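Local coordinates for TnpArep for protein (Escherichia coli, PDB 4ER8), which binds repeated extragenic palindrome (REP) DNA and cleaves and recombines the interspersed mosaic elements built from it, acting as a tyrosine transposase, at residues Y4-I9 with D71-R76; G12-T17 with F98-I103; R21-Q26 with G160-S165. All coordinates share one frame; numbering follows the deposited sequence.

Contact 1: Y4-I9 with D71-R76; sequences YRRYYI and DDFSSR. With nucleotides of chain B.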
# COMPACT_ATOMS: atom_id res chain seq x y z
N TYR A 4 -4.36 -10.31 -16.40
CA TYR A 4 -3.15 -10.60 -15.65
C TYR A 4 -3.27 -11.93 -14.90
O TYR A 4 -4.38 -12.41 -14.62
CB TYR A 4 -2.78 -9.47 -14.69
CG TYR A 4 -3.88 -9.08 -13.73
CD1 TYR A 4 -4.18 -9.88 -12.64
CD2 TYR A 4 -4.64 -7.90 -13.92
CE1 TYR A 4 -5.17 -9.54 -11.77
CE2 TYR A 4 -5.62 -7.55 -13.04
CZ TYR A 4 -5.89 -8.38 -11.98
OH TYR A 4 -6.87 -8.08 -11.07
N ARG A 5 -2.12 -12.51 -14.57
CA ARG A 5 -2.08 -13.70 -13.77
C ARG A 5 -1.27 -13.43 -12.50
O ARG A 5 -0.15 -12.96 -12.59
CB ARG A 5 -1.48 -14.83 -14.57
CG ARG A 5 -0.98 -15.97 -13.71
CD ARG A 5 -0.12 -16.93 -14.53
NE ARG A 5 0.04 -18.11 -13.72
CZ ARG A 5 0.98 -19.03 -13.89
NH1 ARG A 5 1.89 -18.93 -14.85
NH2 ARG A 5 1.01 -20.06 -13.04
N ARG A 6 -1.83 -13.75 -11.33
CA ARG A 6 -1.14 -13.47 -10.09
C ARG A 6 0.22 -14.16 -10.12
O ARG A 6 0.36 -15.29 -10.57
CB ARG A 6 -1.96 -13.85 -8.89
CG ARG A 6 -3.23 -13.01 -8.69
CD ARG A 6 -3.00 -11.51 -8.85
NE ARG A 6 -4.03 -10.69 -8.22
CZ ARG A 6 -4.15 -9.36 -8.34
NH1 ARG A 6 -3.33 -8.67 -9.10
NH2 ARG A 6 -5.09 -8.71 -7.69
N TYR A 7 1.24 -13.46 -9.68
CA TYR A 7 2.54 -14.06 -9.70
C TYR A 7 2.78 -14.61 -8.29
O TYR A 7 3.08 -13.87 -7.35
CB TYR A 7 3.49 -12.97 -10.16
CG TYR A 7 4.96 -13.23 -10.39
CD1 TYR A 7 5.76 -13.84 -9.40
CD2 TYR A 7 5.59 -12.70 -11.52
CE1 TYR A 7 7.15 -13.97 -9.58
CE2 TYR A 7 6.96 -12.82 -11.73
CZ TYR A 7 7.75 -13.46 -10.76
OH TYR A 7 9.13 -13.56 -10.95
N TYR A 8 2.59 -15.92 -8.14
CA TYR A 8 2.69 -16.55 -6.81
C TYR A 8 4.04 -17.19 -6.60
O TYR A 8 4.49 -18.01 -7.39
CB TYR A 8 1.62 -17.62 -6.61
CG TYR A 8 0.20 -17.12 -6.46
CD1 TYR A 8 -0.78 -17.45 -7.39
CD2 TYR A 8 -0.17 -16.35 -5.39
CE1 TYR A 8 -2.08 -17.03 -7.23
CE2 TYR A 8 -1.48 -15.89 -5.23
CZ TYR A 8 -2.42 -16.23 -6.15
OH TYR A 8 -3.73 -15.81 -6.00
N ILE A 9 4.71 -16.79 -5.53
CA ILE A 9 5.99 -17.40 -5.21
C ILE A 9 6.10 -17.42 -3.72
O ILE A 9 5.88 -16.40 -3.07
CB ILE A 9 7.21 -16.72 -5.92
CG1 ILE A 9 8.49 -17.56 -5.73
CG2 ILE A 9 7.43 -15.33 -5.41
CD1 ILE A 9 9.66 -17.28 -6.75
N ASP A 71 2.56 -18.20 -0.19
CA ASP A 71 2.43 -17.36 -1.37
C ASP A 71 1.11 -16.56 -1.42
O ASP A 71 0.79 -15.92 -2.42
CB ASP A 71 2.61 -18.20 -2.66
CG ASP A 71 1.54 -19.32 -2.82
OD1 ASP A 71 0.60 -19.39 -2.01
OD2 ASP A 71 1.64 -20.14 -3.76
N ASP A 72 0.34 -16.58 -0.33
CA ASP A 72 -1.06 -16.21 -0.42
C ASP A 72 -1.39 -14.79 -0.01
O ASP A 72 -2.07 -14.57 1.00
CB ASP A 72 -1.92 -17.21 0.34
CG ASP A 72 -3.42 -16.94 0.21
OD1 ASP A 72 -4.21 -17.71 0.82
OD2 ASP A 72 -3.82 -15.94 -0.46
N PHE A 73 -0.95 -13.82 -0.81
CA PHE A 73 -1.40 -12.43 -0.59
C PHE A 73 -2.89 -12.22 -0.91
O PHE A 73 -3.49 -11.26 -0.45
CB PHE A 73 -0.55 -11.44 -1.38
CG PHE A 73 -0.44 -11.79 -2.84
CD1 PHE A 73 -1.45 -11.41 -3.74
CD2 PHE A 73 0.67 -12.50 -3.32
CE1 PHE A 73 -1.37 -11.74 -5.07
CE2 PHE A 73 0.76 -12.84 -4.65
CZ PHE A 73 -0.27 -12.44 -5.54
N SER A 74 -3.47 -13.12 -1.69
CA SER A 74 -4.86 -12.97 -2.11
C SER A 74 -5.80 -12.93 -0.91
O SER A 74 -6.50 -11.92 -0.66
CB SER A 74 -5.26 -14.07 -3.09
OG SER A 74 -4.72 -13.85 -4.38
N SER A 75 -5.75 -14.01 -0.14
CA SER A 75 -6.54 -14.08 1.10
C SER A 75 -6.31 -12.85 1.94
O SER A 75 -7.27 -12.19 2.38
CB SER A 75 -6.11 -15.29 1.88
OG SER A 75 -6.32 -16.43 1.08
N ARG A 76 -5.04 -12.52 2.15
CA ARG A 76 -4.72 -11.44 3.02
C ARG A 76 -5.42 -10.16 2.58
O ARG A 76 -5.98 -9.47 3.41
CB ARG A 76 -3.20 -11.28 3.18
CG ARG A 76 -2.53 -12.51 3.86
CD ARG A 76 -1.01 -12.36 3.88
NE ARG A 76 -0.28 -13.34 4.67
CZ ARG A 76 0.07 -14.58 4.28
NH1 ARG A 76 -0.30 -15.05 3.09
NH2 ARG A 76 0.81 -15.36 5.08
P DC B 31 -6.70 -12.02 -6.46
OP1 DC B 31 -5.27 -12.12 -6.17
OP2 DC B 31 -7.26 -10.90 -7.19
O5' DC B 31 -7.10 -13.37 -7.20
C5' DC B 31 -6.65 -14.68 -6.80
C4' DC B 31 -7.05 -15.72 -7.85
O4' DC B 31 -8.50 -15.73 -7.86
C3' DC B 31 -6.61 -15.40 -9.30
O3' DC B 31 -5.83 -16.46 -9.65
C2' DC B 31 -7.88 -15.45 -10.13
C1' DC B 31 -8.95 -15.94 -9.17
N1 DC B 31 -10.14 -15.11 -9.23
C2 DC B 31 -11.33 -15.65 -9.68
O2 DC B 31 -11.28 -16.85 -10.00
N3 DC B 31 -12.42 -14.84 -9.74
C4 DC B 31 -12.38 -13.54 -9.37
N4 DC B 31 -13.48 -12.73 -9.42
C5 DC B 31 -11.15 -12.99 -8.93
C6 DC B 31 -10.08 -13.78 -8.87
O5' DG B 1 7.06 -9.38 -18.49
C5' DG B 1 6.09 -9.91 -19.44
C4' DG B 1 4.74 -10.25 -18.83
O4' DG B 1 4.90 -10.98 -17.54
C3' DG B 1 3.91 -9.02 -18.47
O3' DG B 1 3.32 -8.44 -19.61
C2' DG B 1 2.91 -9.69 -17.53
C1' DG B 1 3.79 -10.67 -16.73
N9 DG B 1 4.42 -10.13 -15.56
C8 DG B 1 5.71 -9.63 -15.52
N7 DG B 1 6.03 -9.19 -14.30
C5 DG B 1 4.93 -9.46 -13.49
C6 DG B 1 4.74 -9.24 -12.11
O6 DG B 1 5.58 -8.74 -11.32
N1 DG B 1 3.47 -9.65 -11.64
C2 DG B 1 2.53 -10.20 -12.49
N2 DG B 1 1.37 -10.51 -11.92
N3 DG B 1 2.70 -10.42 -13.81
C4 DG B 1 3.92 -10.02 -14.25
P DT B 2 2.51 -7.04 -19.58
OP1 DT B 2 1.96 -6.79 -20.94
OP2 DT B 2 3.32 -5.98 -18.93
O5' DT B 2 1.25 -7.36 -18.66
C5' DT B 2 0.08 -7.96 -19.15
C4' DT B 2 -0.87 -7.97 -17.95
O4' DT B 2 -0.05 -8.25 -16.78
C3' DT B 2 -1.58 -6.64 -17.68
O3' DT B 2 -2.80 -6.94 -17.12
C2' DT B 2 -0.73 -6.07 -16.56
C1' DT B 2 -0.32 -7.30 -15.78
N1 DT B 2 0.85 -7.07 -14.86
C2 DT B 2 0.70 -7.24 -13.49
O2 DT B 2 -0.32 -7.61 -12.95
N3 DT B 2 1.80 -6.98 -12.72
C4 DT B 2 3.04 -6.53 -13.14
O4 DT B 2 3.97 -6.30 -12.34
C5 DT B 2 3.15 -6.35 -14.58
C7 DT B 2 4.49 -5.89 -15.16
C6 DT B 2 2.06 -6.63 -15.35
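Y8 and S74 are joined by a hydrogen bond from Y8 OH to S74 OG (2.7 Å), with S74 OG at the edge of the tyrosine ring, in its plane. S74 in turn donates from OG to phosphate oxygen OP1 of DC31 of chain B, so the two hydroxyls form a relay that ends on the DNA. R6 grips the same phosphate: NE donates to OP1 of DC31 of chain B (2.8 Å, 154° at the hydrogen) and NH2 to OP2 (3.1 Å). The bend at chi2 (-45°) folds the R6 chain back to bring the guanidinium there, and NH2 also bonds to the carbonyl oxygen of F98. A leucine in place of R6 would probably cost the phosphate two of its donors and leave the F98 carbonyl without this mate.

The 71-76 segment starts helix 73-87, with D72 as N-cap: its OD2 accepts from S75 N (2.7 Å) on the syn side, somewhat out of the carboxylate plane. The loop before strand 13-19 runs alongside the helix start, roughly opposite in direction.

Apolar packing lies beside the polar cluster. Y8 CE2 sits over one face of F73, 3.7 Å from CZ, but the rings are slid apart, with planes at 25° and centroids separated by 5.1 Å. R6 CB sits above the rim of one face of Y8 while approaching F73 CZ (4.0 Å). D71 O lies at the edge of the Y8 ring, near CD2.

Contact 2: G12-T17 with F98-I103; sequences GTWFFT and FWEHAI. With nucleotides of chain B.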
# COMPACT_ATOMS: atom_id res chain seq x y z
N GLY A 12 7.76 -14.72 -1.11
CA GLY A 12 7.98 -13.59 -2.00
C GLY A 12 7.69 -12.22 -1.43
O GLY A 12 7.04 -12.08 -0.40
N THR A 13 8.17 -11.21 -2.16
CA THR A 13 7.96 -9.85 -1.79
C THR A 13 7.21 -9.22 -2.94
O THR A 13 7.50 -9.52 -4.10
CB THR A 13 9.32 -9.17 -1.54
OG1 THR A 13 9.89 -9.71 -0.32
CG2 THR A 13 9.16 -7.66 -1.38
N TRP A 14 6.24 -8.36 -2.65
CA TRP A 14 5.47 -7.72 -3.70
C TRP A 14 5.06 -6.29 -3.33
O TRP A 14 5.05 -5.90 -2.15
CB TRP A 14 4.16 -8.46 -3.96
CG TRP A 14 4.20 -9.90 -4.41
CD1 TRP A 14 4.06 -10.36 -5.71
CD2 TRP A 14 4.27 -11.06 -3.58
NE1 TRP A 14 4.07 -11.74 -5.71
CE2 TRP A 14 4.21 -12.18 -4.43
CE3 TRP A 14 4.40 -11.26 -2.22
CZ2 TRP A 14 4.30 -13.47 -3.95
CZ3 TRP A 14 4.46 -12.50 -1.74
CH2 TRP A 14 4.41 -13.61 -2.59
N PHE A 15 4.68 -5.56 -4.38
CA PHE A 15 4.20 -4.19 -4.30
C PHE A 15 2.74 -4.24 -4.73
O PHE A 15 2.42 -4.97 -5.68
CB PHE A 15 4.96 -3.35 -5.32
CG PHE A 15 4.40 -1.95 -5.49
CD1 PHE A 15 4.76 -0.95 -4.65
CD2 PHE A 15 3.48 -1.67 -6.49
CE1 PHE A 15 4.23 0.33 -4.80
CE2 PHE A 15 2.97 -0.42 -6.65
CZ PHE A 15 3.36 0.59 -5.82
N PHE A 16 1.88 -3.46 -4.06
CA PHE A 16 0.45 -3.51 -4.33
C PHE A 16 -0.12 -2.11 -4.33
O PHE A 16 0.44 -1.22 -3.71
CB PHE A 16 -0.31 -4.32 -3.28
CG PHE A 16 0.15 -5.72 -3.09
CD1 PHE A 16 0.91 -6.06 -2.01
CD2 PHE A 16 -0.21 -6.70 -3.95
CE1 PHE A 16 1.29 -7.38 -1.76
CE2 PHE A 16 0.19 -8.05 -3.72
CZ PHE A 16 0.94 -8.38 -2.62
N THR A 17 -1.25 -1.92 -5.00
CA THR A 17 -1.91 -0.63 -5.10
C THR A 17 -3.37 -1.01 -4.97
O THR A 17 -3.89 -1.86 -5.74
CB THR A 17 -1.69 0.07 -6.47
OG1 THR A 17 -0.32 0.53 -6.59
CG2 THR A 17 -2.57 1.31 -6.61
N PHE A 98 -6.90 -5.64 -7.13
CA PHE A 98 -5.76 -4.79 -6.79
C PHE A 98 -4.59 -5.06 -7.74
O PHE A 98 -4.52 -6.13 -8.37
CB PHE A 98 -5.30 -5.06 -5.35
CG PHE A 98 -4.95 -6.49 -5.10
CD1 PHE A 98 -3.64 -6.96 -5.31
CD2 PHE A 98 -5.92 -7.40 -4.63
CE1 PHE A 98 -3.31 -8.31 -5.10
CE2 PHE A 98 -5.57 -8.75 -4.39
CZ PHE A 98 -4.28 -9.20 -4.65
N TRP A 99 -3.65 -4.12 -7.82
CA TRP A 99 -2.47 -4.26 -8.63
C TRP A 99 -1.38 -4.95 -7.84
O TRP A 99 -1.14 -4.60 -6.69
CB TRP A 99 -2.01 -2.88 -9.11
CG TRP A 99 -0.65 -2.87 -9.78
CD1 TRP A 99 0.57 -2.61 -9.19
CD2 TRP A 99 -0.37 -3.13 -11.15
NE1 TRP A 99 1.58 -2.70 -10.11
CE2 TRP A 99 1.03 -3.03 -11.32
CE3 TRP A 99 -1.18 -3.43 -12.26
CZ2 TRP A 99 1.65 -3.22 -12.57
CZ3 TRP A 99 -0.56 -3.65 -13.50
CH2 TRP A 99 0.83 -3.54 -13.64
N GLU A 100 -0.70 -5.92 -8.47
CA GLU A 100 0.36 -6.72 -7.83
C GLU A 100 1.59 -6.76 -8.69
O GLU A 100 1.51 -7.03 -9.91
CB GLU A 100 -0.07 -8.16 -7.62
CG GLU A 100 1.13 -9.17 -7.31
CD GLU A 100 1.69 -9.83 -8.58
OE1 GLU A 100 2.90 -9.69 -8.90
OE2 GLU A 100 0.90 -10.49 -9.27
N HIS A 101 2.74 -6.53 -8.07
CA HIS A 101 3.98 -6.68 -8.79
C HIS A 101 5.06 -7.27 -7.92
O HIS A 101 5.36 -6.77 -6.80
CB HIS A 101 4.43 -5.35 -9.41
CG HIS A 101 5.87 -5.35 -9.83
ND1 HIS A 101 6.30 -5.87 -11.05
CD2 HIS A 101 6.99 -4.93 -9.19
CE1 HIS A 101 7.61 -5.75 -11.13
NE2 HIS A 101 8.06 -5.18 -10.02
N ALA A 102 5.64 -8.35 -8.43
CA ALA A 102 6.65 -9.11 -7.72
C ALA A 102 8.01 -8.42 -7.79
O ALA A 102 8.53 -8.17 -8.92
CB ALA A 102 6.74 -10.45 -8.33
N ILE A 103 8.61 -8.17 -6.62
CA ILE A 103 9.96 -7.61 -6.56
C ILE A 103 11.06 -8.67 -6.46
O ILE A 103 11.23 -9.32 -5.44
CB ILE A 103 10.11 -6.67 -5.41
CG1 ILE A 103 9.26 -5.44 -5.68
CG2 ILE A 103 11.57 -6.27 -5.24
CD1 ILE A 103 8.90 -4.74 -4.48
P DT B 2 2.51 -7.04 -19.58
OP1 DT B 2 1.96 -6.79 -20.94
OP2 DT B 2 3.32 -5.98 -18.93
O5' DT B 2 1.25 -7.36 -18.66
C5' DT B 2 0.08 -7.96 -19.15
C4' DT B 2 -0.87 -7.97 -17.95
O4' DT B 2 -0.05 -8.25 -16.78
C3' DT B 2 -1.58 -6.64 -17.68
O3' DT B 2 -2.80 -6.94 -17.12
C2' DT B 2 -0.73 -6.07 -16.56
C1' DT B 2 -0.32 -7.30 -15.78
N1 DT B 2 0.85 -7.07 -14.86
C2 DT B 2 0.70 -7.24 -13.49
O2 DT B 2 -0.32 -7.61 -12.95
N3 DT B 2 1.80 -6.98 -12.72
C4 DT B 2 3.04 -6.53 -13.14
O4 DT B 2 3.97 -6.30 -12.34
C5 DT B 2 3.15 -6.35 -14.58
C7 DT B 2 4.49 -5.89 -15.16
C6 DT B 2 2.06 -6.63 -15.35
O5' DG B 1 7.06 -9.38 -18.49
C5' DG B 1 6.09 -9.91 -19.44
C4' DG B 1 4.74 -10.25 -18.83
O4' DG B 1 4.90 -10.98 -17.54
C3' DG B 1 3.91 -9.02 -18.47
O3' DG B 1 3.32 -8.44 -19.61
C2' DG B 1 2.91 -9.69 -17.53
C1' DG B 1 3.79 -10.67 -16.73
N9 DG B 1 4.42 -10.13 -15.56
C8 DG B 1 5.71 -9.63 -15.52
N7 DG B 1 6.03 -9.19 -14.30
C5 DG B 1 4.93 -9.46 -13.49
C6 DG B 1 4.74 -9.24 -12.11
O6 DG B 1 5.58 -8.74 -11.32
N1 DG B 1 3.47 -9.65 -11.64
C2 DG B 1 2.53 -10.20 -12.49
N2 DG B 1 1.37 -10.51 -11.92
N3 DG B 1 2.70 -10.42 -13.81
C4 DG B 1 3.92 -10.02 -14.25
P DA B 3 -4.16 -6.41 -17.74
OP1 DA B 3 -5.24 -7.28 -17.26
OP2 DA B 3 -3.97 -6.45 -19.19
O5' DA B 3 -4.16 -4.88 -17.29
C5' DA B 3 -4.25 -4.49 -15.94
C4' DA B 3 -5.71 -4.64 -15.47
O4' DA B 3 -5.81 -4.31 -14.07
C3' DA B 3 -6.76 -3.82 -16.17
O3' DA B 3 -7.93 -4.53 -16.06
C2' DA B 3 -6.82 -2.58 -15.29
C1' DA B 3 -6.67 -3.21 -13.90
N9 DA B 3 -6.01 -2.46 -12.82
C8 DA B 3 -4.97 -1.58 -12.90
N7 DA B 3 -4.60 -1.10 -11.73
C5 DA B 3 -5.47 -1.71 -10.83
C6 DA B 3 -5.60 -1.62 -9.42
N6 DA B 3 -4.84 -0.85 -8.59
N1 DA B 3 -6.55 -2.40 -8.87
C2 DA B 3 -7.30 -3.16 -9.66
N3 DA B 3 -7.27 -3.30 -10.98
C4 DA B 3 -6.32 -2.55 -11.49
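F15 and H101 form an antiparallel hydrogen-bonded pair, with F15 N 2.8 Å from H101 O and the return bond in the F15 carbonyl plane. T17 pairs with W99 in the same way; F16–E100 is the non-hydrogen-bonded pair between them, and W14–A102 the next beyond F15–H101, before the bond from I103 N to T13 O. On the W14 and F16 face, W14 CD1 packs against A102 CB (3.7 Å), F16 CE2 meets E100 CG (3.9 Å), and the F16 and F98 side chains run side by side with ring planes turned 75° apart. F15 meets the W99 indole edge on the other face.

Outside this pairing, the 98-103 segment reads DG1 and DT2 of chain B. E100 accepts from DG1, OE1 from N1 (2.8 Å) and OE2 from N2 (2.7 Å), both nearly straight, and A102 N donates to O6. With CG anti to the backbone N (chi1 164°) and a bend at chi2, the E100 carboxylate faces that base edge. DT2 is bound by H101 ND1 at O4 (2.7 Å) and by E100 O at N3 (2.8 Å), and its base lies over one face of the W99 indole.

Further out, Y7 N bonds to E100 OE2, and H101 NE2 to D108 OD2. Strand 99-102 is an outer strand of the antiparallel sheet, and its base reading is consistent with guide-sequence recognition by an HUH nuclease of RNA-recognition-motif-like fold.

Contact 3: R21-Q26 with G160-S165; sequences RNRRSQ and GERIIS. With NI (nickel (II) ion), chain C; nucleotides of chain B.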
# COMPACT_ATOMS: atom_id res chain seq x y z
N ARG A 21 -12.89 3.15 -4.95
CA ARG A 21 -13.71 3.39 -6.15
C ARG A 21 -13.93 4.88 -6.46
O ARG A 21 -13.85 5.29 -7.60
CB ARG A 21 -15.05 2.65 -6.00
CG ARG A 21 -15.88 2.60 -7.27
CD ARG A 21 -16.60 1.28 -7.42
NE ARG A 21 -16.22 0.70 -8.70
CZ ARG A 21 -16.34 -0.59 -8.99
NH1 ARG A 21 -16.83 -1.44 -8.11
NH2 ARG A 21 -15.93 -1.03 -10.15
N ASN A 22 -14.17 5.68 -5.41
CA ASN A 22 -14.54 7.11 -5.49
C ASN A 22 -13.34 8.10 -5.34
O ASN A 22 -12.72 8.21 -4.27
CB ASN A 22 -15.68 7.36 -4.47
CG ASN A 22 -16.03 8.84 -4.26
OD1 ASN A 22 -15.77 9.73 -5.09
ND2 ASN A 22 -16.65 9.11 -3.11
N ARG A 23 -13.04 8.81 -6.43
CA ARG A 23 -11.91 9.73 -6.51
C ARG A 23 -11.92 10.80 -5.44
O ARG A 23 -10.85 11.18 -5.00
CB ARG A 23 -11.87 10.47 -7.87
CG ARG A 23 -12.14 9.64 -9.07
CD ARG A 23 -11.78 10.38 -10.37
NE ARG A 23 -10.33 10.59 -10.49
CZ ARG A 23 -9.63 10.53 -11.63
NH1 ARG A 23 -10.22 10.24 -12.79
NH2 ARG A 23 -8.31 10.76 -11.60
N ARG A 24 -13.09 11.34 -5.09
CA ARG A 24 -13.18 12.45 -4.11
C ARG A 24 -13.30 11.94 -2.66
O ARG A 24 -13.49 12.75 -1.75
CB ARG A 24 -14.37 13.42 -4.42
CG ARG A 24 -14.38 14.09 -5.79
CD ARG A 24 -13.19 15.00 -5.97
NE ARG A 24 -12.60 14.93 -7.32
CZ ARG A 24 -11.35 15.32 -7.63
NH1 ARG A 24 -10.53 15.81 -6.69
NH2 ARG A 24 -10.90 15.21 -8.88
N SER A 25 -13.22 10.63 -2.45
CA SER A 25 -13.30 10.08 -1.09
C SER A 25 -12.10 10.48 -0.24
O SER A 25 -11.04 10.78 -0.77
CB SER A 25 -13.39 8.57 -1.15
OG SER A 25 -13.50 8.00 0.13
N GLN A 26 -12.28 10.51 1.08
CA GLN A 26 -11.17 10.76 2.03
C GLN A 26 -11.29 9.82 3.18
O GLN A 26 -10.70 10.00 4.26
CB GLN A 26 -11.18 12.16 2.59
CG GLN A 26 -11.04 13.24 1.55
CD GLN A 26 -10.49 14.50 2.15
OE1 GLN A 26 -10.48 15.55 1.51
NE2 GLN A 26 -10.00 14.39 3.40
N GLY A 160 -0.27 0.70 -10.97
CA GLY A 160 -1.62 0.50 -10.52
C GLY A 160 -2.43 1.74 -10.21
O GLY A 160 -3.61 1.62 -9.87
N GLU A 161 -1.83 2.93 -10.31
CA GLU A 161 -2.61 4.18 -10.08
C GLU A 161 -3.88 4.28 -10.96
O GLU A 161 -3.93 3.80 -12.11
CB GLU A 161 -1.78 5.45 -10.25
CG GLU A 161 -0.45 5.51 -9.45
CD GLU A 161 -0.60 5.96 -8.01
OE1 GLU A 161 -1.73 5.99 -7.47
OE2 GLU A 161 0.44 6.28 -7.40
N ARG A 162 -4.92 4.90 -10.39
CA ARG A 162 -6.13 5.24 -11.14
C ARG A 162 -5.79 6.13 -12.33
O ARG A 162 -4.85 6.95 -12.26
CB ARG A 162 -7.19 5.84 -10.23
CG ARG A 162 -7.07 7.29 -9.98
CD ARG A 162 -7.70 7.67 -8.61
NE ARG A 162 -9.04 7.14 -8.48
CZ ARG A 162 -9.60 6.79 -7.33
NH1 ARG A 162 -8.95 6.90 -6.19
NH2 ARG A 162 -10.83 6.30 -7.34
N ILE A 163 -6.51 5.92 -13.43
CA ILE A 163 -6.40 6.73 -14.64
C ILE A 163 -6.62 8.21 -14.30
O ILE A 163 -7.59 8.55 -13.61
CB ILE A 163 -7.43 6.26 -15.74
CG1 ILE A 163 -8.78 5.85 -15.12
CG2 ILE A 163 -6.92 5.02 -16.48
CD1 ILE A 163 -9.57 6.94 -14.20
N ILE A 164 -5.69 9.08 -14.73
CA ILE A 164 -5.85 10.53 -14.51
C ILE A 164 -6.69 11.12 -15.64
O ILE A 164 -6.22 11.27 -16.78
CB ILE A 164 -4.49 11.35 -14.28
CG1 ILE A 164 -3.42 11.06 -15.35
CG2 ILE A 164 -3.93 11.12 -12.86
CD1 ILE A 164 -2.41 12.22 -15.59
N SER A 165 -7.94 11.40 -15.32
CA SER A 165 -8.82 12.08 -16.26
C SER A 165 -9.38 13.40 -15.67
O SER A 165 -8.64 14.36 -15.42
CB SER A 165 -9.93 11.12 -16.72
OG SER A 165 -11.20 11.76 -16.70
NI NI C . -0.60 6.69 -5.62
P DG B 5 -14.23 -0.86 -13.18
OP1 DG B 5 -14.84 0.07 -14.17
OP2 DG B 5 -14.55 -0.69 -11.76
O5' DG B 5 -14.53 -2.38 -13.47
C5' DG B 5 -14.20 -3.34 -12.49
C4' DG B 5 -15.42 -4.20 -12.27
O4' DG B 5 -16.37 -3.45 -11.47
C3' DG B 5 -16.22 -4.62 -13.52
O3' DG B 5 -16.43 -6.00 -13.42
C2' DG B 5 -17.56 -3.92 -13.36
C1' DG B 5 -17.68 -3.88 -11.86
N9 DG B 5 -18.54 -2.93 -11.17
C8 DG B 5 -19.33 -3.23 -10.08
N7 DG B 5 -19.92 -2.17 -9.58
C5 DG B 5 -19.46 -1.11 -10.41
C6 DG B 5 -19.77 0.28 -10.39
O6 DG B 5 -20.55 0.88 -9.61
N1 DG B 5 -19.11 1.03 -11.38
C2 DG B 5 -18.22 0.48 -12.28
N2 DG B 5 -17.68 1.35 -13.16
N3 DG B 5 -17.94 -0.82 -12.34
C4 DG B 5 -18.61 -1.56 -11.38
P DG B 4 -9.28 -4.13 -16.89
OP1 DG B 4 -10.06 -5.38 -16.99
OP2 DG B 4 -8.90 -3.31 -18.06
O5' DG B 4 -10.15 -3.21 -15.92
C5' DG B 4 -10.55 -3.64 -14.65
C4' DG B 4 -10.91 -2.41 -13.84
O4' DG B 4 -9.71 -1.61 -13.77
C3' DG B 4 -11.98 -1.49 -14.42
O3' DG B 4 -12.62 -0.85 -13.36
C2' DG B 4 -11.17 -0.45 -15.19
C1' DG B 4 -10.01 -0.27 -14.22
N9 DG B 4 -8.77 0.31 -14.77
C8 DG B 4 -8.38 0.39 -16.08
N7 DG B 4 -7.21 0.93 -16.28
C5 DG B 4 -6.78 1.22 -14.99
C6 DG B 4 -5.55 1.82 -14.54
O6 DG B 4 -4.60 2.21 -15.25
N1 DG B 4 -5.47 1.93 -13.14
C2 DG B 4 -6.44 1.50 -12.30
N2 DG B 4 -6.22 1.72 -11.00
N3 DG B 4 -7.59 0.95 -12.70
C4 DG B 4 -7.71 0.83 -14.06
P DA B 3 -4.16 -6.41 -17.74
OP1 DA B 3 -5.24 -7.28 -17.26
OP2 DA B 3 -3.97 -6.45 -19.19
O5' DA B 3 -4.16 -4.88 -17.29
C5' DA B 3 -4.25 -4.49 -15.94
C4' DA B 3 -5.71 -4.64 -15.47
O4' DA B 3 -5.81 -4.31 -14.07
C3' DA B 3 -6.76 -3.82 -16.17
O3' DA B 3 -7.93 -4.53 -16.06
C2' DA B 3 -6.82 -2.58 -15.29
C1' DA B 3 -6.67 -3.21 -13.90
N9 DA B 3 -6.01 -2.46 -12.82
C8 DA B 3 -4.97 -1.58 -12.90
N7 DA B 3 -4.60 -1.10 -11.73
C5 DA B 3 -5.47 -1.71 -10.83
C6 DA B 3 -5.60 -1.62 -9.42
N6 DA B 3 -4.84 -0.85 -8.59
N1 DA B 3 -6.55 -2.40 -8.87
C2 DA B 3 -7.30 -3.16 -9.66
N3 DA B 3 -7.27 -3.30 -10.98
C4 DA B 3 -6.32 -2.55 -11.49
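R162 and R23 are brought together by their torsions: R162 sends CG between the backbone N and the carbonyl carbon (chi1 84°) and bends at chi3, while R23 bends at its own chi3 (68°), laying the two guanidiniums at 19° to each other. R23 CA lies over one face of the R162 group, 3.8 Å from CZ, and R162 CG lies over one face of the R23 group, near NH2. R23 NE and R162 NE are 4.2 Å apart. This meeting of like charges is probably eased by the salt bridge from R162 NH1 to E58 and a weak hydrogen bond from NH2 to L20 O. The edge of the R162 group points at the 21-26 backbone, where NH2 lies 3.2 Å from R21 O. R23 reaches the other way along the C-terminal segment, with NH2 3.1 Å from I163 O and NH1 3.6 Å from I163 CD1.

Beside this pair, R21 turns a guanidinium face toward the base of DG5 of chain B, though its end is less surely placed. G160 O accepts from N2 of DG4 and N6 of DA3, both of chain B, and E161 O from N1 of DG4 (2.6 Å). E161 also binds nickel through both carboxylate oxygens, OE2 at 2.1 Å. N119 and H123 complete the site with H59 and H61, which, with a single residue between them, match the HUH motif of such nucleases.

From the N terminus, the chain gives the first segments of contacts 1, 2 and 3 in turn (4-9, 12-17, 21-26), then their partners in the same order, so all three contacts cross and none nests in another. Contact 1 closes a loop of 61 residues holding strands 13-19, 49-55 and 59-65 and helices 27-30 and 32-45, and ties the N-terminal loop to the start of helix 73-87. Contact 2 closes 80 residues by joining central strand 13-19 to outer strand 99-102. Contact 3 spans 133 residues, setting the C-terminal tail against the loop after strand 13-19. Contact 2 touches both neighbours, whereas contacts 1 and 3 stay about 9 Å apart at their nearest atoms.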